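Local coordinates for protein putative (Helicobacter pylori J99, PDB 4R7K) that is of unknown function but adopts a START-like helix-grip fold of the SRPBCC superfamily, whose members typically bind hydrophobic ligands in a deep cavity, at residues 49-54 with 150-155; 64-69 with 87-92; 71-76 with 180-185; 117-122 with 141-146. All coordinates share one frame; numbering follows the deposited sequence.

In the fold
All four contacts belong to one helix-grip domain, in which an antiparallel sheet curls round the long helix 174-190. Contacts 1 and 4 lie in that sheet, their centres about 10 Å apart, and strands 150-160 and 136-146, one from each, are neighbours in it. Contact 3 sets helix 70-73 against helix 174-190, its centre about 15 Å from that of contact 1, and meets it where Leu-183 packs on Ile-153. Contact 2, about 20 Å from contact 1 between centres, ties the end of helix 57-65 to a loop; its Leu-64 reaches the sheet at Trp-141. Along the chain, contacts 2 and 4 both fall within the 95 residues separating the halves of contact 1, which pairs the sheet's first long strand with its last.

Contact 1. Residues 49-54 with 150-155; sequences EVIVKG and RVRILT
Strands 49-53 and 150-155 run antiparallel, their short axes 164° apart, with Val-50 facing Ile-153 and Val-52 facing Val-151 as hydrogen-bonded pairs. Each of these pairs makes two N-H to O=C bonds, and CA-H...O contacts fill the step between them, from Ile-51 CA to Val-151 O and from Arg-152 CA to Val-50 O. Glu-49, Ile-51, Lys-53, Arg-150, Arg-152 and Leu-154 share one face of the sheet; the valines and Ile-153 occupy the other. On the first face Glu-49 and Arg-152 form a salt bridge, Arg-152 NE to Glu-49 OE2 at 2.6 Å. The oxygen lies close to the guanidinium plane, whereas the nitrogen approaches from above the carboxylate plane, the two planes being turned 54° apart. Arg-152 is extended from CG to NE, with CG anti to the backbone N (chi1 175°), which carries NE to the glutamate. A water closes a second link: it donates to Glu-49 OE1 at 2.9 Å and accepts from Arg-152 NH2 at 3.1 Å. Arg-152 NH1 turns to Glu-144 and Asn-29 O, and Glu-49 OE1 also bonds Ser-47 of the second subunit, which probably balances these buried charges. Ile-51 CG1 rests against Arg-152 CG at 4.0 Å, and its CG2 lies 3.7 Å from Arg-150 NH1, a nitrogen bonded to Pro-39 O of the second subunit. On the opposite face Val-50 CG2 packs alongside Ile-153 CB at 3.8 Å, where Gln-180, Leu-183 and Asp-184 of helix 174-190 cover them. Pairing the first long strand with the last is characteristic of the helix-grip sheet.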
loop_
_atom_site.group_PDB
_atom_site.type_symbol
_atom_site.label_atom_id
_atom_site.label_comp_id
_atom_site.label_asym_id
_atom_site.label_seq_id
_atom_site.Cartn_x
_atom_site.Cartn_y
_atom_site.Cartn_z
ATOM N N GLU A 49 6.760 -10.593 9.131
ATOM C CA GLU A 49 7.020 -10.958 10.478
ATOM C C GLU A 49 6.646 -9.836 11.468
ATOM O O GLU A 49 6.873 -8.649 11.203
ATOM C CB GLU A 49 8.510 -11.233 10.623
ATOM C CG GLU A 49 8.954 -11.700 11.952
ATOM C CD GLU A 49 10.477 -11.764 12.081
ATOM O OE1 GLU A 49 11.200 -11.212 11.211
ATOM O OE2 GLU A 49 10.958 -12.389 13.054
ATOM N N VAL A 50 6.050 -10.242 12.576
ATOM C CA VAL A 50 5.754 -9.360 13.702
ATOM C C VAL A 50 6.321 -9.981 14.973
ATOM O O VAL A 50 6.457 -11.191 15.089
ATOM C CB VAL A 50 4.268 -9.082 13.879
ATOM C CG1 VAL A 50 3.739 -8.215 12.722
ATOM C CG2 VAL A 50 3.491 -10.362 14.037
ATOM N N ILE A 51 6.651 -9.134 15.940
ATOM C CA ILE A 51 7.114 -9.603 17.237
ATOM C C ILE A 51 6.412 -8.681 18.165
ATOM O O ILE A 51 6.600 -7.444 18.083
ATOM C CB ILE A 51 8.621 -9.543 17.407
ATOM C CG1 ILE A 51 9.275 -10.590 16.475
ATOM C CG2 ILE A 51 9.004 -9.843 18.852
ATOM C CD1 ILE A 51 10.796 -10.513 16.427
ATOM N N VAL A 52 5.580 -9.273 19.016
ATOM C CA VAL A 52 4.718 -8.514 19.902
ATOM C C VAL A 52 4.797 -8.950 21.363
ATOM O O VAL A 52 4.744 -10.151 21.703
ATOM C CB VAL A 52 3.249 -8.661 19.460
ATOM C CG1 VAL A 52 2.349 -7.704 20.252
ATOM C CG2 VAL A 52 3.120 -8.388 17.965
ATOM N N LYS A 53 4.807 -7.944 22.228
ATOM C CA LYS A 53 4.944 -8.113 23.676
ATOM C C LYS A 53 3.590 -8.357 24.304
ATOM O O LYS A 53 2.625 -7.740 23.916
ATOM C CB LYS A 53 5.555 -6.823 24.251
ATOM C CG LYS A 53 5.823 -6.760 25.760
ATOM C CD LYS A 53 7.138 -7.383 26.142
ATOM C CE LYS A 53 7.533 -6.965 27.557
ATOM N NZ LYS A 53 8.805 -7.611 27.963
ATOM N N GLY A 54 3.523 -9.288 25.259
ATOM C CA GLY A 54 2.283 -9.546 26.023
ATOM C C GLY A 54 1.201 -10.325 25.293
ATOM O O GLY A 54 0.088 -10.437 25.769
ATOM N N ARG A 150 7.179 -12.188 24.787
ATOM C CA ARG A 150 6.945 -11.730 23.432
ATOM C C ARG A 150 6.625 -12.938 22.567
ATOM O O ARG A 150 7.092 -14.039 22.836
ATOM C CB ARG A 150 8.195 -11.036 22.860
ATOM C CG ARG A 150 8.656 -9.779 23.583
ATOM C CD ARG A 150 9.950 -9.290 22.937
ATOM N NE ARG A 150 11.021 -10.250 23.123
ATOM C CZ ARG A 150 11.987 -10.482 22.237
ATOM N NH1 ARG A 150 12.005 -9.852 21.081
ATOM N NH2 ARG A 150 12.913 -11.394 22.492
ATOM N N VAL A 151 5.816 -12.737 21.538
ATOM C CA VAL A 151 5.501 -13.798 20.599
ATOM C C VAL A 151 5.874 -13.314 19.213
ATOM O O VAL A 151 5.591 -12.156 18.853
ATOM C CB VAL A 151 4.010 -14.172 20.654
ATOM C CG1 VAL A 151 3.599 -15.011 19.474
ATOM C CG2 VAL A 151 3.679 -14.861 21.975
ATOM N N ARG A 152 6.564 -14.184 18.476
ATOM C CA ARG A 152 6.919 -13.961 17.092
ATOM C C ARG A 152 6.000 -14.719 16.155
ATOM O O ARG A 152 5.676 -15.889 16.398
ATOM C CB ARG A 152 8.342 -14.440 16.847
ATOM C CG ARG A 152 8.820 -14.367 15.395
ATOM C CD ARG A 152 10.213 -14.984 15.323
ATOM N NE ARG A 152 10.875 -14.851 14.009
ATOM C CZ ARG A 152 11.682 -15.758 13.473
ATOM N NH1 ARG A 152 11.890 -16.909 14.079
ATOM N NH2 ARG A 152 12.259 -15.518 12.298
ATOM N N ILE A 153 5.541 -14.035 15.106
ATOM C CA ILE A 153 4.753 -14.651 14.062
ATOM C C ILE A 153 5.454 -14.385 12.726
ATOM O O ILE A 153 5.533 -13.242 12.266
ATOM C CB ILE A 153 3.291 -14.126 13.995
ATOM C CG1 ILE A 153 2.641 -14.144 15.360
ATOM C CG2 ILE A 153 2.495 -14.978 13.014
ATOM C CD1 ILE A 153 1.293 -13.447 15.447
ATOM N N LEU A 154 5.951 -15.447 12.115
ATOM C CA LEU A 154 6.643 -15.372 10.850
ATOM C C LEU A 154 5.816 -16.099 9.850
ATOM O O LEU A 154 5.453 -17.269 10.088
ATOM C CB LEU A 154 8.000 -16.072 10.930
ATOM C CG LEU A 154 8.816 -16.223 9.613
ATOM C CD1 LEU A 154 9.352 -14.904 9.116
ATOM C CD2 LEU A 154 9.984 -17.172 9.819
ATOM N N THR A 155 5.496 -15.430 8.734
ATOM C CA THR A 155 4.823 -16.091 7.666
ATOM C C THR A 155 5.540 -15.820 6.313
ATOM O O THR A 155 5.895 -14.675 5.963
ATOM C CB THR A 155 3.322 -15.784 7.625
ATOM O OG1 THR A 155 2.691 -16.712 6.736
ATOM C CG2 THR A 155 3.056 -14.363 7.158
HETATM O O HOH W 1 13.179 -13.148 10.477
#

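Contact 2. Residues 64-69 with 87-92; sequences LRDASH and NTILKD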
loop_
_atom_site.group_PDB
_atom_site.type_symbol
_atom_site.label_atom_id
_atom_site.label_comp_id
_atom_site.label_asym_id
_atom_site.label_seq_id
_atom_site.Cartn_x
_atom_site.Cartn_y
_atom_site.Cartn_z
ATOM N N LEU A 64 -5.051 -18.896 14.455
ATOM C CA LEU A 64 -4.449 -19.214 13.163
ATOM C C LEU A 64 -4.933 -20.587 12.707
ATOM O O LEU A 64 -5.350 -20.739 11.561
ATOM C CB LEU A 64 -2.926 -19.223 13.248
ATOM C CG LEU A 64 -2.234 -19.709 11.984
ATOM C CD1 LEU A 64 -2.580 -18.798 10.815
ATOM C CD2 LEU A 64 -0.732 -19.741 12.189
ATOM N N ARG A 65 -4.841 -21.590 13.582
ATOM C CA ARG A 65 -5.315 -22.944 13.251
ATOM C C ARG A 65 -6.826 -23.071 13.022
ATOM O O ARG A 65 -7.270 -23.890 12.208
ATOM C CB ARG A 65 -4.991 -23.935 14.370
ATOM C CG ARG A 65 -3.542 -24.300 14.542
ATOM C CD ARG A 65 -3.493 -25.414 15.592
ATOM N NE ARG A 65 -4.067 -26.670 15.078
ATOM C CZ ARG A 65 -4.319 -27.760 15.808
ATOM N NH1 ARG A 65 -4.109 -27.765 17.126
ATOM N NH2 ARG A 65 -4.800 -28.848 15.210
ATOM N N ASP A 66 -7.628 -22.358 13.795
ATOM C CA ASP A 66 -9.071 -22.461 13.592
ATOM C C ASP A 66 -9.463 -21.427 12.545
ATOM O O ASP A 66 -9.712 -20.259 12.830
ATOM C CB ASP A 66 -9.843 -22.318 14.887
ATOM C CG ASP A 66 -11.342 -22.494 14.691
ATOM O OD1 ASP A 66 -11.852 -22.437 13.557
ATOM O OD2 ASP A 66 -12.012 -22.646 15.685
ATOM N N ALA A 67 -9.514 -21.898 11.311
ATOM C CA ALA A 67 -9.780 -21.052 10.167
ATOM C C ALA A 67 -11.115 -20.331 10.199
ATOM O O ALA A 67 -11.320 -19.431 9.405
ATOM C CB ALA A 67 -9.634 -21.862 8.882
ATOM N N SER A 68 -12.036 -20.733 11.080
ATOM C CA SER A 68 -13.311 -20.013 11.208
ATOM C C SER A 68 -13.083 -18.570 11.700
ATOM O O SER A 68 -13.907 -17.709 11.464
ATOM C CB SER A 68 -14.310 -20.750 12.125
ATOM O OG SER A 68 -13.896 -20.716 13.484
ATOM N N HIS A 69 -11.957 -18.303 12.352
ATOM C CA HIS A 69 -11.645 -16.939 12.829
ATOM C C HIS A 69 -11.103 -15.992 11.762
ATOM O O HIS A 69 -11.192 -14.772 11.911
ATOM C CB HIS A 69 -10.617 -16.999 13.947
ATOM C CG HIS A 69 -11.081 -17.744 15.153
ATOM N ND1 HIS A 69 -11.959 -17.207 16.067
ATOM C CD2 HIS A 69 -10.786 -18.986 15.599
ATOM C CE1 HIS A 69 -12.206 -18.099 17.010
ATOM N NE2 HIS A 69 -11.487 -19.179 16.757
ATOM N N ASN A 87 -15.048 -30.037 11.604
ATOM C CA ASN A 87 -14.629 -28.850 12.312
ATOM C C ASN A 87 -13.714 -28.022 11.416
ATOM O O ASN A 87 -13.325 -28.465 10.330
ATOM C CB ASN A 87 -13.922 -29.263 13.600
ATOM C CG ASN A 87 -12.666 -30.069 13.337
ATOM O OD1 ASN A 87 -11.668 -29.543 12.836
ATOM N ND2 ASN A 87 -12.705 -31.353 13.677
ATOM N N THR A 88 -13.325 -26.850 11.887
ATOM C CA THR A 88 -12.489 -25.958 11.092
ATOM C C THR A 88 -11.062 -25.803 11.632
ATOM O O THR A 88 -10.393 -24.810 11.327
ATOM C CB THR A 88 -13.185 -24.591 10.968
ATOM O OG1 THR A 88 -13.462 -24.083 12.277
ATOM C CG2 THR A 88 -14.524 -24.751 10.213
ATOM N N ILE A 89 -10.590 -26.811 12.372
ATOM C CA ILE A 89 -9.264 -26.794 12.947
ATOM C C ILE A 89 -8.276 -27.504 12.006
ATOM O O ILE A 89 -8.355 -28.725 11.799
ATOM C CB ILE A 89 -9.210 -27.516 14.337
ATOM C CG1 ILE A 89 -10.359 -27.113 15.268
ATOM C CG2 ILE A 89 -7.876 -27.250 15.024
ATOM C CD1 ILE A 89 -10.423 -25.635 15.580
ATOM N N LEU A 90 -7.352 -26.740 11.438
ATOM C CA LEU A 90 -6.291 -27.292 10.580
ATOM C C LEU A 90 -5.366 -28.221 11.370
ATOM O O LEU A 90 -4.860 -27.843 12.442
ATOM C CB LEU A 90 -5.426 -26.181 10.007
ATOM C CG LEU A 90 -6.154 -25.144 9.143
ATOM C CD1 LEU A 90 -5.212 -24.035 8.792
ATOM C CD2 LEU A 90 -6.669 -25.796 7.890
ATOM N N LYS A 91 -5.122 -29.410 10.821
ATOM C CA LYS A 91 -4.162 -30.366 11.389
ATOM C C LYS A 91 -3.411 -30.972 10.183
ATOM O O LYS A 91 -3.695 -30.648 9.028
ATOM C CB LYS A 91 -4.865 -31.454 12.248
ATOM C CG LYS A 91 -5.858 -32.289 11.473
ATOM C CD LYS A 91 -6.537 -33.380 12.307
ATOM C CE LYS A 91 -7.555 -34.105 11.440
ATOM N NZ LYS A 91 -8.023 -35.372 12.030
ATOM N N ASP A 92 -2.474 -31.860 10.428
ATOM C CA ASP A 92 -1.723 -32.421 9.314
ATOM C C ASP A 92 -2.694 -33.027 8.282
ATOM O O ASP A 92 -3.717 -33.630 8.633
ATOM C CB ASP A 92 -0.699 -33.441 9.806
ATOM C CG ASP A 92 0.395 -33.701 8.793
ATOM O OD1 ASP A 92 0.503 -32.932 7.801
ATOM O OD2 ASP A 92 1.137 -34.675 8.982
#
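Arg-65, in the last turn of helix 57-65, reaches across to the backbone of the loop 87-92. From CB the chain runs to CG, which lies anti to the carbonyl carbon (chi1 -71°), and the bend at chi3 then swings the guanidinium over Ile-89. NE and NH2 both donate to Leu-90 O, NE at 3.0 Å and almost in line with the C=O bond, NH2 at 2.9 Å from above the carbonyl plane; the oxygen lies in the guanidinium plane. CZ and NH2 have Ile-89 CG2 over one face, 3.5 Å from NH2, while Lys-91 CB stands at the NH2 edge. The backbone of the same arginine returns the link, since Leu-90 N donates to Arg-65 O. Just beyond, Asp-66 OD1 collects three donors: Thr-88 OG1 at 2.6 Å, Ser-68 OG, and Ser-68 N in an Asx turn. Three bonds to one oxygen hold the carboxylate's rotation, and Ala-67 N to Thr-88 O adds a backbone tie at 3.0 Å. The arginine chain also packs on Phe-112 and Leu-114 of strand 103-114, while Leu-64 faces strands 118-126 and 136-146, so the end of helix 57-65 is wedged between loop and sheet.

Contact 3. Residues 71-76 with 180-185; sequences EKYYKN and QAWLDG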
loop_
_atom_site.group_PDB
_atom_site.type_symbol
_atom_site.label_atom_id
_atom_site.label_comp_id
_atom_site.label_asym_id
_atom_site.label_seq_id
_atom_site.Cartn_x
_atom_site.Cartn_y
_atom_site.Cartn_z
ATOM N N GLU A 71 -11.911 -14.952 8.754
ATOM C CA GLU A 71 -12.822 -13.962 8.174
ATOM C C GLU A 71 -13.128 -12.822 9.137
ATOM O O GLU A 71 -13.431 -11.697 8.731
ATOM C CB GLU A 71 -14.120 -14.651 7.718
ATOM C CG GLU A 71 -14.985 -13.738 6.882
ATOM C CD GLU A 71 -16.224 -14.408 6.341
ATOM O OE1 GLU A 71 -16.823 -13.827 5.418
ATOM O OE2 GLU A 71 -16.593 -15.504 6.824
ATOM N N LYS A 72 -13.028 -13.110 10.422
ATOM C CA LYS A 72 -13.362 -12.135 11.434
ATOM C C LYS A 72 -12.251 -11.130 11.673
ATOM O O LYS A 72 -12.521 -10.029 12.118
ATOM C CB LYS A 72 -13.743 -12.878 12.708
ATOM C CG LYS A 72 -14.878 -13.866 12.445
ATOM C CD LYS A 72 -15.223 -14.703 13.651
ATOM C CE LYS A 72 -16.605 -15.305 13.469
ATOM N NZ LYS A 72 -16.931 -16.219 14.585
ATOM N N TYR A 73 -11.002 -11.468 11.339
ATOM C CA TYR A 73 -9.914 -10.544 11.589
ATOM C C TYR A 73 -9.048 -10.205 10.395
ATOM O O TYR A 73 -8.259 -9.278 10.473
ATOM C CB TYR A 73 -9.024 -11.078 12.723
ATOM C CG TYR A 73 -8.249 -12.352 12.441
ATOM C CD1 TYR A 73 -7.085 -12.332 11.648
ATOM C CD2 TYR A 73 -8.602 -13.548 13.043
ATOM C CE1 TYR A 73 -6.351 -13.485 11.438
ATOM C CE2 TYR A 73 -7.879 -14.704 12.843
ATOM C CZ TYR A 73 -6.741 -14.664 12.041
ATOM O OH TYR A 73 -6.011 -15.775 11.818
ATOM N N TYR A 74 -9.183 -10.947 9.300
ATOM C CA TYR A 74 -8.377 -10.717 8.113
ATOM C C TYR A 74 -9.351 -10.468 6.978
ATOM O O TYR A 74 -9.927 -11.399 6.395
ATOM C CB TYR A 74 -7.449 -11.904 7.861
ATOM C CG TYR A 74 -6.671 -11.806 6.578
ATOM C CD1 TYR A 74 -6.028 -10.618 6.219
ATOM C CD2 TYR A 74 -6.492 -12.910 5.753
ATOM C CE1 TYR A 74 -5.295 -10.526 5.039
ATOM C CE2 TYR A 74 -5.764 -12.821 4.559
ATOM C CZ TYR A 74 -5.159 -11.638 4.218
ATOM O OH TYR A 74 -4.430 -11.531 3.044
ATOM N N LYS A 75 -9.519 -9.189 6.657
ATOM C CA LYS A 75 -10.579 -8.785 5.735
ATOM C C LYS A 75 -10.389 -9.130 4.283
ATOM O O LYS A 75 -11.295 -8.932 3.498
ATOM C CB LYS A 75 -10.926 -7.308 5.938
ATOM C CG LYS A 75 -11.430 -7.018 7.347
ATOM C CD LYS A 75 -12.653 -7.858 7.672
ATOM C CE LYS A 75 -13.138 -7.671 9.099
ATOM N NZ LYS A 75 -14.293 -8.581 9.357
ATOM N N ASN A 76 -9.213 -9.638 3.912
ATOM C CA ASN A 76 -8.981 -10.141 2.533
ATOM C C ASN A 76 -9.441 -11.570 2.350
ATOM O O ASN A 76 -9.344 -12.119 1.251
ATOM C CB ASN A 76 -7.500 -10.143 2.175
ATOM C CG ASN A 76 -6.950 -8.769 2.017
ATOM O OD1 ASN A 76 -7.684 -7.835 1.737
ATOM N ND2 ASN A 76 -5.652 -8.629 2.192
ATOM N N GLN A 180 0.806 -8.821 5.500
ATOM C CA GLN A 180 1.000 -7.964 6.664
ATOM C C GLN A 180 -0.334 -7.750 7.345
ATOM O O GLN A 180 -0.410 -7.674 8.587
ATOM C CB GLN A 180 1.579 -6.618 6.273
ATOM C CG GLN A 180 2.105 -5.850 7.461
ATOM C CD GLN A 180 3.313 -6.509 8.122
ATOM O OE1 GLN A 180 4.121 -7.208 7.480
ATOM N NE2 GLN A 180 3.480 -6.236 9.402
ATOM N N ALA A 181 -1.379 -7.564 6.537
ATOM C CA ALA A 181 -2.727 -7.377 7.088
ATOM C C ALA A 181 -3.201 -8.619 7.848
ATOM O O ALA A 181 -3.921 -8.504 8.842
ATOM C CB ALA A 181 -3.730 -7.004 5.991
ATOM N N TRP A 182 -2.801 -9.803 7.370
ATOM C CA TRP A 182 -3.159 -11.066 8.022
ATOM C C TRP A 182 -2.509 -11.061 9.399
ATOM O O TRP A 182 -3.188 -11.289 10.403
ATOM C CB TRP A 182 -2.645 -12.291 7.256
ATOM C CG TRP A 182 -3.356 -13.593 7.624
ATOM C CD1 TRP A 182 -3.831 -13.951 8.855
ATOM C CD2 TRP A 182 -3.556 -14.738 6.772
ATOM N NE1 TRP A 182 -4.401 -15.199 8.799
ATOM C CE2 TRP A 182 -4.245 -15.705 7.532
ATOM C CE3 TRP A 182 -3.291 -15.004 5.411
ATOM C CZ2 TRP A 182 -4.634 -16.938 7.001
ATOM C CZ3 TRP A 182 -3.693 -16.237 4.881
ATOM C CH2 TRP A 182 -4.361 -17.173 5.669
ATOM N N LEU A 183 -1.211 -10.752 9.456
ATOM C CA LEU A 183 -0.500 -10.719 10.738
ATOM C C LEU A 183 -1.037 -9.655 11.678
ATOM O O LEU A 183 -1.234 -9.927 12.859
ATOM C CB LEU A 183 1.012 -10.495 10.568
ATOM C CG LEU A 183 1.812 -11.523 9.775
ATOM C CD1 LEU A 183 3.251 -11.138 9.808
ATOM C CD2 LEU A 183 1.689 -12.908 10.384
ATOM N N ASP A 184 -1.304 -8.445 11.162
ATOM C CA ASP A 184 -1.774 -7.372 12.033
ATOM C C ASP A 184 -3.149 -7.738 12.588
ATOM O O ASP A 184 -3.449 -7.452 13.751
ATOM C CB ASP A 184 -1.812 -6.039 11.302
ATOM C CG ASP A 184 -0.401 -5.504 10.952
ATOM O OD1 ASP A 184 0.617 -5.957 11.525
ATOM O OD2 ASP A 184 -0.340 -4.608 10.106
ATOM N N GLY A 185 -3.975 -8.384 11.767
ATOM C CA GLY A 185 -5.284 -8.793 12.197
ATOM C C GLY A 185 -5.222 -9.882 13.253
ATOM O O GLY A 185 -5.931 -9.833 14.263
#
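Tyr-73, Tyr-74 and Trp-182 form an aromatic cluster that packs the end of helix 70-73 against the long C-terminal helix 174-190 of the helix-grip fold. Tyr-74 and the five-membered ring of Trp-182 make an offset stack, their planes only 16° apart and their centroids 4.4 Å from each other. The shift brings Trp-182 CB over the centre of the tyrosine ring, 3.8 Å from its centroid, a CH-pi contact almost on the ring normal. At the six-membered part of the indole, Tyr-74 CE2 meets Trp-182 CE3 at 3.4 Å, and CE1 reaches Ala-181 CB one residue earlier in the helix. Tyr-73 stands differently. Its ring meets the indole rim to rim, with planes at 52° and neither ring above the other, and CE1 lies 3.6 Å from Trp-182 CD1. With CG between the backbone N and the carbonyl carbon (chi1 66°), the Tyr-73 ring folds back beside Gly-185, CD1 meeting Gly-185 C at 3.5 Å. The backbones come close at this glycine, in a CA-H...O contact of 3.5 Å from Gly-185 CA to Tyr-73 O. Trp-70 of helix 70-73 and Trp-141 of strand 136-146 both meet the indole edge-to-face, the latter joining the helix pair to the sheet. The hydroxyl of Tyr-73 has its stronger partner in His-63 O; from Trp-182 NE1, in the plane of the indole, it receives only a weak hydrogen bond of 3.5 Å.

Contact 4. Residues 117-122 with 141-146; sequences AILRLA and WLVEKL
Ile-118 and Leu-142 pack against each other on one face of the hairpin formed by strands 118-126 and 136-146, Ile-118 CD1 settling against Leu-142 CD2 at 4.0 Å. Leu-142 is a diagonal neighbour of Ile-118, and its two methyls serve both sides: while CD2 takes the isoleucine, CD1 lies 3.8 Å above one face of the Arg-120 guanidinium. Leu-142 reaches both because its CG is anti to the backbone N (chi1 -164°), which brings the branch toward the partner strand. Beside Ile-118 the Glu-144 side chain runs in the same direction, the two CB atoms 4.1 Å apart. On the other face Leu-119 pairs with Val-143, CB to CB at 4.1 Å, and Leu-121 with the broad Trp-141, whose CB and CD1 sit by Leu-121 O at the indole edge. Leu-64 of helix 57-65 fills the hollow among Leu-119, Leu-121, Trp-141 and Val-143. At the end of the pairing Ala-117 offers little bulk, and the aliphatic chain of Lys-145 lies against it, CD to CB at 3.6 Å. Five backbone bonds, including Leu-119 N to Val-143 O at 2.8 Å, hold this register. The chemistry thus differs between the faces: one is apolar and turned to helix 57-65, whereas the other mixes aliphatic groups with buried polar atoms that find partners nearby, Arg-120 NH1 at Ala-30 O, Glu-144 OE2 at Arg-152 and OE1 at Asn-29.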
loop_
_atom_site.group_PDB
_atom_site.type_symbol
_atom_site.label_atom_id
_atom_site.label_comp_id
_atom_site.label_asym_id
_atom_site.label_seq_id
_atom_site.Cartn_x
_atom_site.Cartn_y
_atom_site.Cartn_z
ATOM N N ALA A 117 6.021 -24.294 22.923
ATOM C CA ALA A 117 6.453 -22.931 22.629
ATOM C C ALA A 117 6.703 -22.592 21.160
ATOM O O ALA A 117 7.212 -21.537 20.876
ATOM C CB ALA A 117 7.694 -22.619 23.435
ATOM N N ILE A 118 6.325 -23.473 20.257
ATOM C CA ILE A 118 6.514 -23.229 18.842
ATOM C C ILE A 118 5.550 -24.045 17.991
ATOM O O ILE A 118 5.284 -25.242 18.252
ATOM C CB ILE A 118 7.974 -23.492 18.421
ATOM C CG1 ILE A 118 8.116 -23.275 16.917
ATOM C CG2 ILE A 118 8.399 -24.877 18.858
ATOM C CD1 ILE A 118 9.536 -23.272 16.367
ATOM N N LEU A 119 4.983 -23.360 17.001
ATOM C CA LEU A 119 4.113 -23.960 16.034
ATOM C C LEU A 119 4.743 -23.809 14.670
ATOM O O LEU A 119 5.167 -22.723 14.286
ATOM C CB LEU A 119 2.745 -23.250 15.975
ATOM C CG LEU A 119 1.868 -23.643 14.770
ATOM C CD1 LEU A 119 1.460 -25.090 14.890
ATOM C CD2 LEU A 119 0.613 -22.770 14.641
ATOM N N ARG A 120 4.755 -24.894 13.925
ATOM C CA ARG A 120 5.097 -24.893 12.519
ATOM C C ARG A 120 3.889 -25.409 11.755
ATOM O O ARG A 120 3.407 -26.535 11.981
ATOM C CB ARG A 120 6.304 -25.763 12.263
ATOM C CG ARG A 120 7.587 -25.167 12.834
ATOM C CD ARG A 120 8.691 -26.233 12.841
ATOM N NE ARG A 120 9.960 -25.724 13.350
ATOM C CZ ARG A 120 10.837 -25.063 12.612
ATOM N NH1 ARG A 120 10.566 -24.775 11.352
ATOM N NH2 ARG A 120 11.961 -24.651 13.143
ATOM N N LEU A 121 3.399 -24.597 10.839
ATOM C CA LEU A 121 2.207 -24.945 10.089
ATOM C C LEU A 121 2.382 -24.486 8.650
ATOM O O LEU A 121 2.870 -23.398 8.407
ATOM C CB LEU A 121 0.987 -24.237 10.690
ATOM C CG LEU A 121 -0.324 -24.284 9.878
ATOM C CD1 LEU A 121 -0.870 -25.693 9.933
ATOM C CD2 LEU A 121 -1.332 -23.331 10.507
ATOM N N ALA A 122 2.072 -25.354 7.696
ATOM C CA ALA A 122 2.153 -24.948 6.299
ATOM C C ALA A 122 1.144 -25.688 5.450
ATOM O O ALA A 122 0.800 -26.838 5.747
ATOM C CB ALA A 122 3.562 -25.171 5.748
ATOM N N TRP A 141 4.072 -20.985 8.138
ATOM C CA TRP A 141 3.948 -20.173 9.305
ATOM C C TRP A 141 4.794 -20.738 10.408
ATOM O O TRP A 141 4.902 -21.985 10.575
ATOM C CB TRP A 141 2.487 -20.165 9.807
ATOM C CG TRP A 141 1.444 -19.592 8.906
ATOM C CD1 TRP A 141 0.869 -20.206 7.826
ATOM C CD2 TRP A 141 0.786 -18.322 9.040
ATOM N NE1 TRP A 141 -0.095 -19.385 7.276
ATOM C CE2 TRP A 141 -0.163 -18.227 8.001
ATOM C CE3 TRP A 141 0.891 -17.259 9.957
ATOM C CZ2 TRP A 141 -0.956 -17.096 7.818
ATOM C CZ3 TRP A 141 0.110 -16.123 9.759
ATOM C CH2 TRP A 141 -0.820 -16.064 8.726
ATOM N N LEU A 142 5.345 -19.828 11.206
ATOM C CA LEU A 142 6.104 -20.175 12.389
ATOM C C LEU A 142 5.717 -19.202 13.480
ATOM O O LEU A 142 5.967 -17.991 13.361
ATOM C CB LEU A 142 7.604 -20.107 12.111
ATOM C CG LEU A 142 8.502 -20.817 13.142
ATOM C CD1 LEU A 142 9.881 -21.057 12.516
ATOM C CD2 LEU A 142 8.598 -19.964 14.398
ATOM N N VAL A 143 5.081 -19.728 14.526
ATOM C CA VAL A 143 4.649 -18.938 15.683
ATOM C C VAL A 143 5.476 -19.445 16.863
ATOM O O VAL A 143 5.503 -20.655 17.104
ATOM C CB VAL A 143 3.141 -19.138 15.996
ATOM C CG1 VAL A 143 2.728 -18.258 17.186
ATOM C CG2 VAL A 143 2.250 -18.780 14.809
ATOM N N GLU A 144 6.157 -18.545 17.587
ATOM C CA GLU A 144 6.939 -18.955 18.730
ATOM C C GLU A 144 7.037 -17.952 19.852
ATOM O O GLU A 144 6.946 -16.723 19.665
ATOM C CB GLU A 144 8.363 -19.378 18.325
ATOM C CG GLU A 144 9.208 -18.274 17.750
ATOM C CD GLU A 144 10.625 -18.742 17.423
ATOM O OE1 GLU A 144 11.078 -19.745 18.036
ATOM O OE2 GLU A 144 11.292 -18.099 16.568
ATOM N N LYS A 145 7.192 -18.506 21.043
ATOM C CA LYS A 145 7.427 -17.732 22.245
ATOM C C LYS A 145 8.891 -17.280 22.281
ATOM O O LYS A 145 9.804 -18.089 22.012
ATOM C CB LYS A 145 7.228 -18.623 23.456
ATOM C CG LYS A 145 5.839 -19.145 23.695
ATOM C CD LYS A 145 5.873 -19.920 25.025
ATOM C CE LYS A 145 4.526 -20.383 25.495
ATOM N NZ LYS A 145 3.714 -19.223 25.930
ATOM N N LEU A 146 9.120 -16.012 22.595
ATOM C CA LEU A 146 10.466 -15.459 22.697
ATOM C C LEU A 146 10.636 -14.974 24.125
ATOM O O LEU A 146 9.649 -14.798 24.839
ATOM C CB LEU A 146 10.698 -14.284 21.735
ATOM C CG LEU A 146 10.566 -14.518 20.226
ATOM C CD1 LEU A 146 11.017 -13.284 19.508
ATOM C CD2 LEU A 146 11.380 -15.732 19.816
#